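Local coordinates for uncharacterized protein (Wolinella succinogenes, PDB 3JYG), which is of unknown function but belongs to the 6-pyruvoyl tetrahydropterin synthase family and carries a bound zinc ion, at residues 66-71 against 154-159; 81-86 against 92-97; 104-107 against 111-114; 133-138 against 145-150. One frame throughout, in Å; residues are numbered along the deposited sequence.

Contact 1: residues 66-71 against 154-159; sequences LNWFKR and SRIQPL
Trp68, in the first turn of helix 67-77, faces Arg155, where helix 141-155 is only weakly bonded, and Ile156 after it, and with 10.1 Å between Trp68 CA and Arg155 CA the gap is bridged by side chains. At the start of helix 67-77, Leu66 O accepts from both Phe69 N and Lys70 N. From there the indole swings across because its CG lies between the backbone N and the carbonyl carbon (chi1 68°). Its benzo end does the touching. CH2 comes within 3.6 Å of Arg155 CB, an oblique approach, and CZ3 lies 4.0 Å from Arg155 CG. Ile156 arrives differently, its CG2 near the ring plane at the edge, 4.3 Å from Trp68 CZ2. Inside its own helix Phe69 CB sits over the centre of one indole face.

Arg155 offers the tryptophan only its aliphatic stem; the chain then bends at chi2 and chi3, and NH2 forms a salt bridge with Glu108. The indole also meets Phe28 of the second subunit, the two planes nearly perpendicular, so this seam reaches the subunit boundary. Leu66 and Phe69 meanwhile pack on strand 40-52. Two neighbouring helices packed on one face of a sheet are consistent with the tunnelling fold (T-fold) of this family.

Contact 2: residues 81-86 against 92-97; sequences FIIDID and TLLPHF
The ring of Phe81, flanking the Ile83 side chain that meets Leu93 and Leu94, has Ile83 CB in its plane at the edge. The aromatic residues of 92-97 turn elsewhere: Phe97 forms an edge-to-face pair with Tyr129, and the His96 ring also meets Tyr129 while His96 ND1 hydrogen-bonds to its hydroxyl. The carboxylate of Asp84 is the remaining flat group of note. Asp86 N donates to Asp84 OD1 at 2.8 Å, nearly straight (170°) yet arriving well above the carboxylate plane, while Asp84 OD2 takes a bond from Trp20 NE1.

Across the contact the meeting is purely aliphatic and runs through a single methyl. Ile83 is fully extended, CG1 opposite the backbone N (chi1 -168°) and chi2 also trans, which carries CD1 out from the strand to a point 3.9 Å from Leu93 CD1 and 4.0 Å from Leu94 CD1. The Ile83 and Leu94 side chains run past each other in opposite directions; beyond, Leu94 reaches Phe132 and Val113. Such a junction, strand 80-84 ending in an Asx turn and covered by Leu93 at the end of short helix 90-93 and Leu94 just after it, is a strand-helix hydrophobic contact on one face of an inner strand of the sheet.

Contact 3: residues 104-107 against 111-114; sequences VWME and ARVD
Val104 and Arg112 form the hydrogen-bonded antiparallel pair, and both of their backbone links are made. Val104 N donates to Arg112 O at 2.7 Å, straight at hydrogen (179°) and almost in line with the carbonyl bond. The return bond, from Arg112 N to Val104 O, is longer at 3.1 Å and more bent (153°), its donor tilted out of the carbonyl plane. Val104 O has a further neighbour in Ala111 CA, a CA-H...O contact of 3.2 Å.

Aromatic packing marks the next, non-hydrogen-bonded pair, Trp105 with Ala111. Here the methyl CB of Ala111 stands over the centre of one indole face, 3.6 Å from the centroid of the Trp105 six-membered ring and only 11° off its normal, a clear CH-pi contact. The indole also touches Arg136.

Aliphatic contacts complete the pairing. Val104 CG2 lies 3.7 Å from Asp114 CA, and CE of selenomethionine Met106, its chain bent at chi2, comes to 4.2 Å from Arg112 CG. The polar ends have partners outside the two segments: Arg112 NH2 forms a salt bridge with Glu130, and Asp114 OD1 accepts from Glu116 N. The whole is a beta hairpin, with strand 103-105 the outermost strand at one end of this chain's mixed sheet and strand 110-113 joining it to strand 132-135.

Contact 4: residues 133-138 against 145-150; sequences VVVRFV and ASWLLE
Trp147, on helix 141-155, can be followed outward atom by atom toward Phe137 and Val135. CB already touches, lying 3.7 Å from Phe137 CE1. Because CG stands opposite the backbone N (chi1 178°), the indole is directed off the helix toward the strand. CG makes the closest approach, 3.5 Å to Phe137 CE1, and CD1 follows against the same carbon at 3.8 Å. NE1 donates a hydrogen bond to Glu108 O. On the other side of the bicycle, CD2 and CE3 each lie 3.7 Å from Phe137 CZ. The far corner, CH2, ends 4.3 Å from Val135 CG1.

Phe137 and Val135 therefore share one face of the indole, each displaced toward its rim. The phenyl leads with its CE1 and CZ atoms, and its plane makes 52° with the five-membered ring of Trp147, an inclined pairing that is neither a stack nor a T. Val135 serves twice: its CG2 covers part of one Phe137 face while its CG1 meets the indole. Tyr110 also packs on Trp147.

The contact is nonpolar and largely buried: helix 141-155 is joined to the end of strand 132-135 and the residues after it by dispersion and shape, and the one polar atom of the indole, in a buried residue, is satisfied by a backbone carbonyl.

How the contacts relate
The centre of contact 4 lies about 5 Å from that of the chain, and the centres of the other three some 15 to 16 Å. Contacts 1 and 4 draw on the same helix, 141-155, and touch through Phe69 and Leu148. Contacts 2, 3 and 4 belong to one sheet: strand 132-135 lies between strands 80-84 and 110-113, so contact 4 borders both of the others. Chemistry follows place. Backbone hydrogen bonds cross only in contact 3, the strand pair at the sheet's edge. Aliphatic methyls suffice in buried contact 2, aromatic carbon dominates contact 4, and contact 1, partly buried, mixes an indole with an arginine stem near a subunit boundary.

Contact 1: residues 66-71 against 154-159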
loop_
_atom_site.group_PDB
_atom_site.type_symbol
_atom_site.label_atom_id
_atom_site.label_comp_id
_atom_site.label_asym_id
_atom_site.label_seq_id
_atom_site.Cartn_x
_atom_site.Cartn_y
_atom_site.Cartn_z
ATOM N N LEU A 66 -4.502 -5.823 -19.051
ATOM C CA LEU A 66 -5.293 -6.489 -18.012
ATOM C C LEU A 66 -6.799 -6.199 -18.217
ATOM O O LEU A 66 -7.651 -6.571 -17.377
ATOM C CB LEU A 66 -4.805 -6.092 -16.607
ATOM C CG LEU A 66 -3.505 -6.790 -16.112
ATOM C CD1 LEU A 66 -2.959 -6.187 -14.810
ATOM C CD2 LEU A 66 -3.685 -8.351 -15.984
ATOM N N ASN A 67 -7.120 -5.567 -19.355
ATOM C CA ASN A 67 -8.533 -5.289 -19.713
ATOM C C ASN A 67 -9.423 -6.540 -19.752
ATOM O O ASN A 67 -10.547 -6.510 -19.303
ATOM C CB ASN A 67 -8.650 -4.483 -21.032
ATOM C CG ASN A 67 -8.235 -3.012 -20.878
ATOM O OD1 ASN A 67 -8.063 -2.480 -19.760
ATOM N ND2 ASN A 67 -8.057 -2.348 -22.015
ATOM N N TRP A 68 -8.915 -7.632 -20.302
ATOM C CA TRP A 68 -9.640 -8.914 -20.290
ATOM C C TRP A 68 -9.952 -9.385 -18.862
ATOM O O TRP A 68 -10.919 -10.140 -18.632
ATOM C CB TRP A 68 -8.850 -10.019 -21.000
ATOM C CG TRP A 68 -7.618 -10.363 -20.234
ATOM C CD1 TRP A 68 -6.427 -9.702 -20.286
ATOM C CD2 TRP A 68 -7.464 -11.393 -19.242
ATOM N NE1 TRP A 68 -5.540 -10.253 -19.401
ATOM C CE2 TRP A 68 -6.142 -11.297 -18.752
ATOM C CE3 TRP A 68 -8.310 -12.374 -18.718
ATOM C CZ2 TRP A 68 -5.633 -12.166 -17.774
ATOM C CZ3 TRP A 68 -7.815 -13.218 -17.737
ATOM C CH2 TRP A 68 -6.477 -13.105 -17.277
ATOM N N PHE A 69 -9.101 -8.988 -17.924
ATOM C CA PHE A 69 -9.272 -9.424 -16.552
ATOM C C PHE A 69 -10.296 -8.514 -15.896
ATOM O O PHE A 69 -11.126 -8.992 -15.133
ATOM C CB PHE A 69 -7.946 -9.411 -15.800
ATOM C CG PHE A 69 -8.067 -9.806 -14.347
ATOM C CD1 PHE A 69 -8.207 -11.137 -13.988
ATOM C CD2 PHE A 69 -7.984 -8.851 -13.343
ATOM C CE1 PHE A 69 -8.289 -11.508 -12.676
ATOM C CE2 PHE A 69 -8.055 -9.209 -12.015
ATOM C CZ PHE A 69 -8.213 -10.544 -11.671
ATOM N N LYS A 70 -10.251 -7.214 -16.240
ATOM C CA LYS A 70 -11.285 -6.257 -15.877
ATOM C C LYS A 70 -12.668 -6.759 -16.303
ATOM O O LYS A 70 -13.607 -6.735 -15.523
ATOM C CB LYS A 70 -11.032 -4.883 -16.529
ATOM C CG LYS A 70 -11.861 -3.785 -15.903
ATOM C CD LYS A 70 -11.388 -2.352 -16.264
ATOM C CE LYS A 70 -11.974 -1.353 -15.256
ATOM N NZ LYS A 70 -13.460 -1.330 -15.317
ATOM N N ARG A 71 -12.768 -7.225 -17.544
ATOM C CA ARG A 71 -14.028 -7.683 -18.103
ATOM C C ARG A 71 -14.556 -8.864 -17.300
ATOM O O ARG A 71 -15.725 -8.899 -16.956
ATOM C CB ARG A 71 -13.862 -8.058 -19.569
ATOM C CG ARG A 71 -15.191 -7.986 -20.367
ATOM C CD ARG A 71 -14.953 -8.248 -21.867
ATOM N NE ARG A 71 -14.160 -9.460 -21.994
ATOM C CZ ARG A 71 -13.662 -9.958 -23.124
ATOM N NH1 ARG A 71 -13.882 -9.364 -24.296
ATOM N NH2 ARG A 71 -12.937 -11.067 -23.065
ATOM N N SER A 154 -2.248 -18.578 -15.500
ATOM C CA SER A 154 -2.485 -19.499 -16.623
ATOM C C SER A 154 -2.697 -18.781 -17.931
ATOM O O SER A 154 -2.584 -19.399 -18.998
ATOM C CB SER A 154 -3.669 -20.431 -16.328
ATOM O OG SER A 154 -4.885 -19.721 -16.382
ATOM N N ARG A 155 -2.999 -17.485 -17.851
ATOM C CA ARG A 155 -3.291 -16.635 -19.030
ATOM C C ARG A 155 -2.175 -15.651 -19.480
ATOM O O ARG A 155 -2.107 -15.339 -20.661
ATOM C CB ARG A 155 -4.579 -15.809 -18.796
ATOM C CG ARG A 155 -5.835 -16.615 -18.472
ATOM C CD ARG A 155 -6.267 -17.493 -19.637
ATOM N NE ARG A 155 -7.719 -17.429 -19.857
ATOM C CZ ARG A 155 -8.637 -18.073 -19.128
ATOM N NH1 ARG A 155 -8.277 -18.841 -18.098
ATOM N NH2 ARG A 155 -9.923 -17.946 -19.429
ATOM N N ILE A 156 -1.332 -15.128 -18.581
ATOM C CA ILE A 156 -0.447 -13.998 -18.972
ATOM C C ILE A 156 0.866 -14.322 -19.716
ATOM O O ILE A 156 1.574 -13.412 -20.181
ATOM C CB ILE A 156 -0.102 -12.983 -17.780
ATOM C CG1 ILE A 156 0.526 -13.717 -16.596
ATOM C CG2 ILE A 156 -1.326 -12.142 -17.375
ATOM C CD1 ILE A 156 1.980 -14.106 -16.792
ATOM N N GLN A 157 1.197 -15.602 -19.820
ATOM C CA GLN A 157 2.343 -16.048 -20.611
ATOM C C GLN A 157 2.654 -15.278 -21.911
ATOM O O GLN A 157 3.766 -14.824 -22.083
ATOM C CB GLN A 157 2.189 -17.520 -20.941
ATOM C CG GLN A 157 3.489 -18.194 -21.235
ATOM C CD GLN A 157 3.538 -19.556 -20.578
ATOM O OE1 GLN A 157 3.052 -19.731 -19.440
ATOM N NE2 GLN A 157 4.131 -20.533 -21.275
ATOM N N PRO A 158 1.675 -15.132 -22.835
ATOM C CA PRO A 158 2.053 -14.442 -24.077
ATOM C C PRO A 158 2.501 -12.988 -23.843
ATOM O O PRO A 158 2.902 -12.311 -24.786
ATOM C CB PRO A 158 0.760 -14.472 -24.903
ATOM C CG PRO A 158 -0.037 -15.620 -24.331
ATOM C CD PRO A 158 0.287 -15.626 -22.881
ATOM N N LEU A 159 2.427 -12.504 -22.596
ATOM C CA LEU A 159 2.851 -11.119 -22.314
ATOM C C LEU A 159 4.315 -10.995 -21.937
ATOM O O LEU A 159 4.852 -9.876 -21.850
ATOM C CB LEU A 159 1.949 -10.441 -21.268
ATOM C CG LEU A 159 0.464 -10.214 -21.631
ATOM C CD1 LEU A 159 -0.228 -9.442 -20.510
ATOM C CD2 LEU A 159 0.311 -9.465 -22.956
#

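Contact 2: residues 81-86 against 92-97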
loop_
_atom_site.group_PDB
_atom_site.type_symbol
_atom_site.label_atom_id
_atom_site.label_comp_id
_atom_site.label_asym_id
_atom_site.label_seq_id
_atom_site.Cartn_x
_atom_site.Cartn_y
_atom_site.Cartn_z
ATOM N N PHE A 81 -23.606 -13.217 -5.830
ATOM C CA PHE A 81 -23.355 -13.886 -4.566
ATOM C C PHE A 81 -22.417 -15.123 -4.805
ATOM O O PHE A 81 -22.769 -16.067 -5.550
ATOM C CB PHE A 81 -24.675 -14.308 -3.929
ATOM C CG PHE A 81 -24.523 -14.913 -2.530
ATOM C CD1 PHE A 81 -24.049 -16.223 -2.373
ATOM C CD2 PHE A 81 -24.934 -14.197 -1.411
ATOM C CE1 PHE A 81 -23.899 -16.816 -1.096
ATOM C CE2 PHE A 81 -24.821 -14.758 -0.113
ATOM C CZ PHE A 81 -24.279 -16.098 0.035
ATOM N N ILE A 82 -21.269 -15.126 -4.152
ATOM C CA ILE A 82 -20.271 -16.205 -4.384
ATOM C C ILE A 82 -20.476 -17.298 -3.335
ATOM O O ILE A 82 -20.472 -17.053 -2.134
ATOM C CB ILE A 82 -18.790 -15.714 -4.299
ATOM C CG1 ILE A 82 -18.553 -14.487 -5.213
ATOM C CG2 ILE A 82 -17.813 -16.887 -4.618
ATOM C CD1 ILE A 82 -17.121 -13.880 -5.088
ATOM N N ILE A 83 -20.701 -18.517 -3.803
ATOM C CA ILE A 83 -21.040 -19.600 -2.881
ATOM C C ILE A 83 -20.176 -20.840 -3.149
ATOM O O ILE A 83 -19.968 -21.239 -4.295
ATOM C CB ILE A 83 -22.518 -19.930 -2.933
ATOM C CG1 ILE A 83 -22.923 -20.844 -1.759
ATOM C CG2 ILE A 83 -22.861 -20.540 -4.327
ATOM C CD1 ILE A 83 -24.489 -21.116 -1.628
ATOM N N ASP A 84 -19.650 -21.421 -2.063
ATOM C CA ASP A 84 -18.939 -22.683 -2.146
ATOM C C ASP A 84 -19.944 -23.773 -2.583
ATOM O O ASP A 84 -21.031 -23.895 -2.019
ATOM C CB ASP A 84 -18.260 -22.955 -0.772
ATOM C CG ASP A 84 -17.378 -24.224 -0.743
ATOM O OD1 ASP A 84 -17.365 -25.037 -1.673
ATOM O OD2 ASP A 84 -16.675 -24.412 0.270
ATOM N N ILE A 85 -19.602 -24.513 -3.649
ATOM C CA ILE A 85 -20.317 -25.762 -3.970
ATOM C C ILE A 85 -20.578 -26.628 -2.716
ATOM O O ILE A 85 -21.599 -27.284 -2.632
ATOM C CB ILE A 85 -19.599 -26.593 -5.100
ATOM C CG1 ILE A 85 -20.448 -27.748 -5.643
ATOM C CG2 ILE A 85 -18.160 -27.067 -4.699
ATOM C CD1 ILE A 85 -21.719 -27.286 -6.408
ATOM N N ASP A 86 -19.661 -26.647 -1.767
ATOM C CA ASP A 86 -19.848 -27.505 -0.608
ATOM C C ASP A 86 -20.348 -26.818 0.612
ATOM O O ASP A 86 -20.249 -27.356 1.680
ATOM C CB ASP A 86 -18.557 -28.226 -0.263
ATOM C CG ASP A 86 -18.344 -29.470 -1.128
ATOM O OD1 ASP A 86 -19.325 -29.957 -1.749
ATOM O OD2 ASP A 86 -17.202 -29.944 -1.195
ATOM N N THR A 92 -30.309 -25.546 0.322
ATOM C CA THR A 92 -31.311 -24.632 0.863
ATOM C C THR A 92 -31.472 -23.342 0.044
ATOM O O THR A 92 -32.579 -22.900 -0.189
ATOM C CB THR A 92 -30.961 -24.284 2.301
ATOM O OG1 THR A 92 -31.012 -25.498 3.047
ATOM C CG2 THR A 92 -31.967 -23.278 2.919
ATOM N N LEU A 93 -30.351 -22.776 -0.411
ATOM C CA LEU A 93 -30.336 -21.534 -1.173
ATOM C C LEU A 93 -30.496 -21.744 -2.640
ATOM O O LEU A 93 -30.999 -20.861 -3.300
ATOM C CB LEU A 93 -29.053 -20.732 -0.908
ATOM C CG LEU A 93 -28.821 -20.224 0.518
ATOM C CD1 LEU A 93 -27.352 -19.748 0.666
ATOM C CD2 LEU A 93 -29.772 -19.135 0.863
ATOM N N LEU A 94 -30.076 -22.904 -3.150
ATOM C CA LEU A 94 -30.344 -23.304 -4.551
ATOM C C LEU A 94 -31.139 -24.629 -4.676
ATOM O O LEU A 94 -30.630 -25.604 -5.242
ATOM C CB LEU A 94 -29.028 -23.397 -5.362
ATOM C CG LEU A 94 -28.212 -22.112 -5.579
ATOM C CD1 LEU A 94 -27.253 -21.954 -4.367
ATOM C CD2 LEU A 94 -27.437 -22.142 -6.926
ATOM N N PRO A 95 -32.393 -24.659 -4.152
ATOM C CA PRO A 95 -33.175 -25.896 -4.082
ATOM C C PRO A 95 -33.443 -26.575 -5.430
ATOM O O PRO A 95 -33.504 -27.811 -5.478
ATOM C CB PRO A 95 -34.485 -25.442 -3.393
ATOM C CG PRO A 95 -34.628 -23.988 -3.736
ATOM C CD PRO A 95 -33.163 -23.517 -3.586
ATOM N N HIS A 96 -33.538 -25.801 -6.521
ATOM C CA HIS A 96 -33.752 -26.354 -7.853
ATOM C C HIS A 96 -32.544 -27.078 -8.397
ATOM O O HIS A 96 -32.635 -27.690 -9.452
ATOM C CB HIS A 96 -34.162 -25.249 -8.849
ATOM C CG HIS A 96 -35.481 -24.619 -8.533
ATOM N ND1 HIS A 96 -35.635 -23.679 -7.533
ATOM C CD2 HIS A 96 -36.713 -24.811 -9.064
ATOM C CE1 HIS A 96 -36.901 -23.304 -7.475
ATOM N NE2 HIS A 96 -37.574 -23.970 -8.399
ATOM N N PHE A 97 -31.403 -26.954 -7.708
ATOM C CA PHE A 97 -30.131 -27.522 -8.144
ATOM C C PHE A 97 -29.495 -28.264 -6.959
ATOM O O PHE A 97 -28.269 -28.295 -6.811
ATOM C CB PHE A 97 -29.186 -26.402 -8.654
ATOM C CG PHE A 97 -29.697 -25.689 -9.888
ATOM C CD1 PHE A 97 -30.478 -24.535 -9.773
ATOM C CD2 PHE A 97 -29.432 -26.204 -11.155
ATOM C CE1 PHE A 97 -30.989 -23.898 -10.901
ATOM C CE2 PHE A 97 -29.910 -25.577 -12.284
ATOM C CZ PHE A 97 -30.693 -24.413 -12.167
#

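Contact 3: residues 104-107 against 111-114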
loop_
_atom_site.group_PDB
_atom_site.type_symbol
_atom_site.label_atom_id
_atom_site.label_comp_id
_atom_site.label_asym_id
_atom_site.label_seq_id
_atom_site.Cartn_x
_atom_site.Cartn_y
_atom_site.Cartn_z
ATOM N N VAL A 104 -23.024 -25.296 -14.978
ATOM C CA VAL A 104 -22.204 -25.154 -16.157
ATOM C C VAL A 104 -20.858 -24.578 -15.716
ATOM O O VAL A 104 -20.785 -23.412 -15.328
ATOM C CB VAL A 104 -22.916 -24.232 -17.188
ATOM C CG1 VAL A 104 -22.149 -24.233 -18.531
ATOM C CG2 VAL A 104 -24.422 -24.632 -17.347
ATOM N N TRP A 105 -19.798 -25.402 -15.764
ATOM C CA TRP A 105 -18.476 -25.004 -15.250
ATOM C C TRP A 105 -17.759 -24.348 -16.357
ATOM O O TRP A 105 -17.714 -24.873 -17.452
ATOM C CB TRP A 105 -17.641 -26.202 -14.759
ATOM C CG TRP A 105 -18.239 -26.748 -13.579
ATOM C CD1 TRP A 105 -19.176 -27.735 -13.525
ATOM C CD2 TRP A 105 -18.032 -26.302 -12.233
ATOM N NE1 TRP A 105 -19.562 -27.949 -12.225
ATOM C CE2 TRP A 105 -18.889 -27.081 -11.409
ATOM C CE3 TRP A 105 -17.213 -25.326 -11.643
ATOM C CZ2 TRP A 105 -18.946 -26.930 -10.049
ATOM C CZ3 TRP A 105 -17.268 -25.169 -10.263
ATOM C CH2 TRP A 105 -18.150 -25.963 -9.485
HETATM N N MSE A 106 -17.184 -23.201 -16.068
HETATM C CA MSE A 106 -16.485 -22.440 -17.081
HETATM C C MSE A 106 -15.012 -22.728 -16.936
HETATM O O MSE A 106 -14.582 -23.275 -15.931
HETATM C CB MSE A 106 -16.795 -20.957 -16.883
HETATM C CG MSE A 106 -18.274 -20.748 -16.588
HETATM SE SE MSE A 106 -19.290 -21.330 -18.165
HETATM C CE MSE A 106 -21.087 -20.874 -17.506
ATOM N N GLU A 107 -14.237 -22.345 -17.932
ATOM C CA GLU A 107 -12.790 -22.587 -17.885
ATOM C C GLU A 107 -12.117 -21.975 -16.622
ATOM O O GLU A 107 -11.258 -22.613 -16.022
ATOM C CB GLU A 107 -12.125 -22.075 -19.160
ATOM C CG GLU A 107 -12.116 -23.064 -20.317
ATOM C CD GLU A 107 -10.773 -23.025 -21.064
ATOM O OE1 GLU A 107 -10.293 -21.900 -21.393
ATOM O OE2 GLU A 107 -10.178 -24.116 -21.294
ATOM N N ALA A 111 -18.820 -21.871 -11.709
ATOM C CA ALA A 111 -20.024 -22.296 -12.396
ATOM C C ALA A 111 -21.191 -21.315 -12.286
ATOM O O ALA A 111 -21.323 -20.563 -11.306
ATOM C CB ALA A 111 -20.459 -23.700 -11.921
ATOM N N ARG A 112 -22.038 -21.363 -13.311
ATOM C CA ARG A 112 -23.395 -20.824 -13.240
ATOM C C ARG A 112 -24.392 -21.972 -13.315
ATOM O O ARG A 112 -24.062 -23.074 -13.802
ATOM C CB ARG A 112 -23.646 -19.838 -14.368
ATOM C CG ARG A 112 -22.667 -18.672 -14.338
ATOM C CD ARG A 112 -23.071 -17.611 -15.302
ATOM N NE ARG A 112 -23.928 -16.677 -14.596
ATOM C CZ ARG A 112 -25.121 -16.252 -15.004
ATOM N NH1 ARG A 112 -25.641 -16.645 -16.175
ATOM N NH2 ARG A 112 -25.765 -15.398 -14.234
ATOM N N VAL A 113 -25.608 -21.761 -12.828
ATOM C CA VAL A 113 -26.613 -22.809 -12.997
ATOM C C VAL A 113 -26.930 -22.979 -14.500
ATOM O O VAL A 113 -26.699 -22.065 -15.299
ATOM C CB VAL A 113 -27.870 -22.551 -12.143
ATOM C CG1 VAL A 113 -27.485 -22.520 -10.661
ATOM C CG2 VAL A 113 -28.562 -21.243 -12.588
ATOM N N ASP A 114 -27.363 -24.179 -14.881
ATOM C CA ASP A 114 -27.925 -24.426 -16.193
ATOM C C ASP A 114 -29.341 -23.866 -16.152
ATOM O O ASP A 114 -30.197 -24.437 -15.484
ATOM C CB ASP A 114 -28.010 -25.946 -16.482
ATOM C CG ASP A 114 -28.497 -26.245 -17.911
ATOM O OD1 ASP A 114 -29.082 -25.347 -18.576
ATOM O OD2 ASP A 114 -28.280 -27.391 -18.361
#

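Contact 4: residues 133-138 against 145-150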
loop_
_atom_site.group_PDB
_atom_site.type_symbol
_atom_site.label_atom_id
_atom_site.label_comp_id
_atom_site.label_asym_id
_atom_site.label_seq_id
_atom_site.Cartn_x
_atom_site.Cartn_y
_atom_site.Cartn_z
ATOM N N VAL A 133 -22.488 -17.312 -8.241
ATOM C CA VAL A 133 -21.251 -17.737 -8.865
ATOM C C VAL A 133 -20.786 -18.872 -7.978
ATOM O O VAL A 133 -20.542 -18.665 -6.787
ATOM C CB VAL A 133 -20.204 -16.607 -8.853
ATOM C CG1 VAL A 133 -18.824 -17.141 -9.194
ATOM C CG2 VAL A 133 -20.608 -15.520 -9.893
ATOM N N VAL A 134 -20.722 -20.072 -8.552
ATOM C CA VAL A 134 -20.433 -21.237 -7.736
ATOM C C VAL A 134 -18.965 -21.592 -7.869
ATOM O O VAL A 134 -18.459 -21.681 -8.987
ATOM C CB VAL A 134 -21.356 -22.441 -8.077
ATOM C CG1 VAL A 134 -21.036 -23.657 -7.162
ATOM C CG2 VAL A 134 -22.845 -22.033 -7.952
ATOM N N VAL A 135 -18.281 -21.789 -6.734
ATOM C CA VAL A 135 -16.819 -22.024 -6.770
ATOM C C VAL A 135 -16.457 -23.235 -5.910
ATOM O O VAL A 135 -17.200 -23.587 -5.021
ATOM C CB VAL A 135 -15.970 -20.767 -6.300
ATOM C CG1 VAL A 135 -16.005 -19.577 -7.369
ATOM C CG2 VAL A 135 -16.332 -20.326 -4.839
ATOM N N ARG A 136 -15.283 -23.817 -6.120
ATOM C CA ARG A 136 -14.894 -25.015 -5.352
ATOM C C ARG A 136 -13.970 -24.698 -4.186
ATOM O O ARG A 136 -12.877 -25.278 -4.112
ATOM C CB ARG A 136 -14.168 -26.021 -6.288
ATOM C CG ARG A 136 -15.028 -26.609 -7.425
ATOM C CD ARG A 136 -14.156 -27.594 -8.327
ATOM N NE ARG A 136 -13.660 -28.696 -7.519
ATOM C CZ ARG A 136 -12.542 -29.417 -7.722
ATOM N NH1 ARG A 136 -11.711 -29.185 -8.736
ATOM N NH2 ARG A 136 -12.271 -30.371 -6.849
ATOM N N PHE A 137 -14.366 -23.760 -3.312
ATOM C CA PHE A 137 -13.562 -23.342 -2.183
ATOM C C PHE A 137 -14.425 -22.454 -1.331
ATOM O O PHE A 137 -15.387 -21.840 -1.835
ATOM C CB PHE A 137 -12.275 -22.559 -2.573
ATOM C CG PHE A 137 -12.490 -21.388 -3.525
ATOM C CD1 PHE A 137 -12.142 -21.511 -4.889
ATOM C CD2 PHE A 137 -12.963 -20.156 -3.076
ATOM C CE1 PHE A 137 -12.330 -20.429 -5.799
ATOM C CE2 PHE A 137 -13.134 -19.062 -3.961
ATOM C CZ PHE A 137 -12.820 -19.190 -5.321
ATOM N N VAL A 138 -14.072 -22.355 -0.055
ATOM C CA VAL A 138 -14.785 -21.433 0.853
ATOM C C VAL A 138 -14.319 -20.046 0.457
ATOM O O VAL A 138 -13.109 -19.774 0.416
ATOM C CB VAL A 138 -14.506 -21.754 2.332
ATOM C CG1 VAL A 138 -12.970 -21.564 2.689
ATOM C CG2 VAL A 138 -15.357 -20.897 3.254
ATOM N N ALA A 145 -8.148 -14.514 -3.574
ATOM C CA ALA A 145 -6.832 -14.071 -4.033
ATOM C C ALA A 145 -6.061 -15.229 -4.716
ATOM O O ALA A 145 -5.562 -15.036 -5.816
ATOM C CB ALA A 145 -6.012 -13.521 -2.872
ATOM N N SER A 146 -6.002 -16.402 -4.085
ATOM C CA SER A 146 -5.358 -17.597 -4.703
ATOM C C SER A 146 -5.967 -18.028 -6.017
ATOM O O SER A 146 -5.246 -18.407 -6.937
ATOM C CB SER A 146 -5.426 -18.832 -3.785
ATOM O OG SER A 146 -5.028 -18.481 -2.464
ATOM N N TRP A 147 -7.301 -17.985 -6.095
ATOM C CA TRP A 147 -8.031 -18.383 -7.262
ATOM C C TRP A 147 -7.712 -17.425 -8.425
ATOM O O TRP A 147 -7.411 -17.831 -9.568
ATOM C CB TRP A 147 -9.540 -18.302 -6.908
ATOM C CG TRP A 147 -10.414 -18.635 -8.054
ATOM C CD1 TRP A 147 -10.295 -19.717 -8.909
ATOM C CD2 TRP A 147 -11.534 -17.875 -8.510
ATOM N NE1 TRP A 147 -11.284 -19.642 -9.900
ATOM C CE2 TRP A 147 -12.052 -18.528 -9.664
ATOM C CE3 TRP A 147 -12.165 -16.710 -8.048
ATOM C CZ2 TRP A 147 -13.178 -18.069 -10.330
ATOM C CZ3 TRP A 147 -13.277 -16.232 -8.735
ATOM C CH2 TRP A 147 -13.769 -16.914 -9.868
ATOM N N LEU A 148 -7.712 -16.121 -8.122
ATOM C CA LEU A 148 -7.445 -15.142 -9.183
ATOM C C LEU A 148 -5.981 -15.165 -9.588
ATOM O O LEU A 148 -5.656 -14.993 -10.770
ATOM C CB LEU A 148 -7.906 -13.728 -8.762
ATOM C CG LEU A 148 -9.396 -13.564 -8.452
ATOM C CD1 LEU A 148 -9.649 -12.196 -7.807
ATOM C CD2 LEU A 148 -10.296 -13.760 -9.686
ATOM N N LEU A 149 -5.083 -15.368 -8.624
ATOM C CA LEU A 149 -3.691 -15.671 -8.965
ATOM C C LEU A 149 -3.576 -16.871 -9.955
ATOM O O LEU A 149 -2.890 -16.768 -10.994
ATOM C CB LEU A 149 -2.832 -15.906 -7.688
ATOM C CG LEU A 149 -1.361 -16.258 -7.931
ATOM C CD1 LEU A 149 -0.586 -15.184 -8.663
ATOM C CD2 LEU A 149 -0.688 -16.552 -6.585
ATOM N N GLU A 150 -4.266 -17.986 -9.670
ATOM C CA GLU A 150 -4.204 -19.133 -10.601
ATOM C C GLU A 150 -4.686 -18.742 -11.978
ATOM O O GLU A 150 -4.085 -19.110 -13.001
ATOM C CB GLU A 150 -5.075 -20.302 -10.158
ATOM C CG GLU A 150 -4.692 -20.919 -8.888
ATOM C CD GLU A 150 -5.243 -22.359 -8.772
ATOM O OE1 GLU A 150 -6.407 -22.607 -9.172
ATOM O OE2 GLU A 150 -4.504 -23.234 -8.287
#